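Local coordinates for designed helical repeat protein (Synthetic construct, PDB 5CWG) that is a computationally designed helical repeat protein, made to explore repeat-protein architectures, with no biological function assigned, at residues A[111-116]-A[132-137]. Numbering follows the deposited sequence. Where two conformers were deposited one is given.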
ATOM      1  N   ARG A 111       5.155  -1.390  -2.173  1.00 11.10           N
ATOM      2  CA  ARG A 111       6.319  -0.620  -1.779  1.00 11.84           C
ATOM      3  C   ARG A 111       6.058   0.887  -1.921  1.00 12.09           C
ATOM      4  O   ARG A 111       6.454   1.680  -1.063  1.00 13.14           O
ATOM      5  CB  ARG A 111       7.541  -1.021  -2.610  1.00 14.89           C
ATOM      6  CG  ARG A 111       8.834  -0.599  -1.970  1.00 19.80           C
ATOM      7  CD  ARG A 111      10.064  -0.810  -2.819  1.00 25.03           C
ATOM      8  NE  ARG A 111      10.117  -2.039  -3.578  1.00 29.78           N
ATOM      9  CZ  ARG A 111      11.006  -2.253  -4.544  1.00 33.81           C
ATOM     10  NH1 ARG A 111      11.918  -1.330  -4.833  1.00 37.29           N
ATOM     11  NH2 ARG A 111      10.996  -3.388  -5.219  1.00 34.44           N
ATOM     12  N   LEU A 112       5.396   1.286  -2.995  1.00 12.27           N
ATOM     13  CA  LEU A 112       5.049   2.678  -3.194  1.00 12.65           C
ATOM     14  C   LEU A 112       4.167   3.185  -2.055  1.00 11.95           C
ATOM     15  O   LEU A 112       4.387   4.269  -1.518  1.00 12.87           O
ATOM     16  CB  LEU A 112       4.360   2.868  -4.541  1.00 12.59           C
ATOM     17  CG  LEU A 112       3.822   4.274  -4.808  1.00 14.15           C
ATOM     18  CD1 LEU A 112       4.953   5.303  -4.920  1.00 14.77           C
ATOM     19  CD2 LEU A 112       2.952   4.270  -6.057  1.00 14.51           C
ATOM     20  N   ILE A 113       3.162   2.431  -1.656  0.51 11.84           N
ATOM     21  CA  ILE A 113       2.350   2.868  -0.535  0.51 11.51           C
ATOM     22  C   ILE A 113       3.187   3.064   0.708  0.51 11.02           C
ATOM     23  O   ILE A 113       3.072   4.084   1.389  0.51 11.35           O
ATOM     24  CB  ILE A 113       1.215   1.866  -0.228  0.51 12.23           C
ATOM     25  CG1 ILE A 113       0.236   1.846  -1.366  0.51 15.39           C
ATOM     26  CG2 ILE A 113       0.492   2.220   1.079  0.51 12.64           C
ATOM     27  CD1 ILE A 113      -0.669   0.667  -1.338  0.51 18.11           C
ATOM     28  N   LYS A 114       4.022   2.084   1.012  0.51 10.73           N
ATOM     29  CA  LYS A 114       4.857   2.166   2.202  0.51 11.74           C
ATOM     30  C   LYS A 114       5.724   3.418   2.175  0.51 11.42           C
ATOM     31  O   LYS A 114       5.863   4.118   3.185  0.51 11.83           O
ATOM     32  CB  LYS A 114       5.731   0.927   2.301  0.51 12.09           C
ATOM     33  CG  LYS A 114       6.631   0.889   3.522  0.51 16.03           C
ATOM     34  CD  LYS A 114       7.995   1.556   3.314  0.51 22.21           C
ATOM     35  CE  LYS A 114       8.862   0.827   2.300  0.51 28.86           C
ATOM     36  NZ  LYS A 114       9.162  -0.569   2.710  0.51 33.35           N
ATOM     37  N   GLU A 115       6.325   3.701   1.027  1.00 11.50           N
ATOM     38  CA  GLU A 115       7.223   4.835   0.920  1.00 12.04           C
ATOM     39  C   GLU A 115       6.482   6.171   1.072  1.00 11.88           C
ATOM     40  O   GLU A 115       6.941   7.090   1.779  1.00 13.76           O
ATOM     41  CB  GLU A 115       7.991   4.745  -0.386  1.00 12.95           C
ATOM     42  CG  GLU A 115       8.954   3.559  -0.366  1.00 14.03           C
ATOM     43  CD  GLU A 115       9.568   3.212  -1.703  1.00 17.58           C
ATOM     44  OE1 GLU A 115       9.076   3.624  -2.772  1.00 16.61           O
ATOM     45  OE2 GLU A 115      10.590   2.493  -1.669  1.00 20.67           O
ATOM     46  N   VAL A 116       5.321   6.303   0.434  1.00 11.77           N
ATOM     47  CA  VAL A 116       4.551   7.539   0.510  1.00 11.89           C
ATOM     48  C   VAL A 116       4.012   7.733   1.943  1.00 12.39           C
ATOM     49  O   VAL A 116       4.065   8.835   2.498  1.00 13.32           O
ATOM     50  CB  VAL A 116       3.427   7.542  -0.552  1.00 13.02           C
ATOM     51  CG1 VAL A 116       2.475   8.712  -0.374  1.00 14.14           C
ATOM     52  CG2 VAL A 116       4.036   7.594  -1.954  1.00 13.46           C
ATOM     53  N   ARG A 132      -4.049   7.285   0.183  1.00 15.33           N
ATOM     54  CA  ARG A 132      -4.983   7.476  -0.932  1.00 16.13           C
ATOM     55  C   ARG A 132      -4.240   7.927  -2.182  1.00 14.86           C
ATOM     56  O   ARG A 132      -4.466   7.422  -3.269  1.00 15.46           O
ATOM     57  CB  ARG A 132      -6.049   8.520  -0.577  1.00 19.34           C
ATOM     58  CG  ARG A 132      -7.261   7.988   0.173  1.00 24.18           C
ATOM     59  CD  ARG A 132      -8.459   8.989   0.140  1.00 25.96           C
ATOM     60  NE  ARG A 132      -8.243  10.246   0.866  1.00 28.12           N
ATOM     61  CZ  ARG A 132      -8.382  10.396   2.178  1.00 29.04           C
ATOM     62  NH1 ARG A 132      -8.726   9.373   2.944  1.00 31.89           N
ATOM     63  NH2 ARG A 132      -8.171  11.580   2.732  1.00 30.98           N
ATOM     64  N   ALA A 133      -3.296   8.844  -2.014  1.00 15.24           N
ATOM     65  CA  ALA A 133      -2.535   9.330  -3.139  1.00 15.10           C
ATOM     66  C   ALA A 133      -1.720   8.215  -3.782  1.00 14.14           C
ATOM     67  O   ALA A 133      -1.679   8.086  -5.006  1.00 14.31           O
ATOM     68  CB  ALA A 133      -1.625  10.488  -2.711  1.00 16.84           C
ATOM     69  N   ALA A 134      -1.063   7.396  -2.970  1.00 13.17           N
ATOM     70  CA  ALA A 134      -0.253   6.315  -3.502  1.00 13.36           C
ATOM     71  C   ALA A 134      -1.119   5.266  -4.200  1.00 12.69           C
ATOM     72  O   ALA A 134      -0.804   4.826  -5.301  1.00 13.36           O
ATOM     73  CB  ALA A 134       0.575   5.699  -2.406  1.00 15.00           C
ATOM     74  N   ALA A 135      -2.206   4.870  -3.554  1.00 12.65           N
ATOM     75  CA  ALA A 135      -3.075   3.857  -4.145  1.00 13.44           C
ATOM     76  C   ALA A 135      -3.739   4.393  -5.408  1.00 13.04           C
ATOM     77  O   ALA A 135      -3.935   3.644  -6.361  1.00 13.60           O
ATOM     78  CB  ALA A 135      -4.135   3.416  -3.144  1.00 16.29           C
ATOM     79  N   GLU A 136      -4.134   5.659  -5.414  1.00 13.06           N
ATOM     80  CA  GLU A 136      -4.760   6.235  -6.590  1.00 14.04           C
ATOM     81  C   GLU A 136      -3.803   6.326  -7.747  1.00 12.19           C
ATOM     82  O   GLU A 136      -4.198   6.137  -8.884  1.00 13.14           O
ATOM     83  CB  GLU A 136      -5.311   7.621  -6.286  1.00 16.62           C
ATOM     84  CG  GLU A 136      -6.008   8.259  -7.471  1.00 20.94           C
ATOM     85  CD  GLU A 136      -7.311   7.583  -7.811  1.00 24.73           C
ATOM     86  OE1 GLU A 136      -7.859   6.842  -6.955  1.00 24.31           O
ATOM     87  OE2 GLU A 136      -7.810   7.809  -8.942  1.00 30.41           O
ATOM     88  N   ALA A 137      -2.531   6.578  -7.465  1.00 12.28           N
ATOM     89  CA  ALA A 137      -1.543   6.600  -8.517  1.00 12.30           C
ATOM     90  C   ALA A 137      -1.452   5.211  -9.176  1.00 11.25           C
ATOM     91  O   ALA A 137      -1.406   5.091 -10.400  1.00 11.69           O
ATOM     92  CB  ALA A 137      -0.187   7.071  -7.979  1.00 13.24           C
TER
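Leu112 O accepts a backbone hydrogen bond from Val116 N at 3.0 Å. This i to i+4 helical bond links the two residues, and both side chains lean on Ala134. No hydrogen bond crosses between 111-116 and 132-137; the contact is apolar. Ala134 CB points into helix 103-123 and lies 3.8 Å from Ile113 CA, so the methyl rests directly on the opposing backbone. Val116 meets it with its branch point, CB to CB at 3.9 Å. Its chi1 of 171° sets CG1 anti to the backbone N and CG2 beside that N, which leaves both methyls near Ala134 CB, at 4.1 and 4.0 Å. Leu112 CG lies 4.3 Å from Ala134 CB, while its CD2 packs against Ala134 O without hydrogen bonding. Ile113 CG1 approaches Ala134 CB too, but Ile113 has two conformers, so this touch is less certain. Helices 103-123 and 127-148 form an antiparallel alpha-alpha hairpin of the helical repeat fold. The axes of the two short segments come within 8.7 Å, their N-to-C directions 154° apart. The small Ala134 side chain, close to Ile113 CA, is consistent with this spacing. In the conformer described, Ile113 also packs on Leu62, Ala87 and Val91. Leu112 reaches Ile163 of helix 153-173, which Ala137 touches as well.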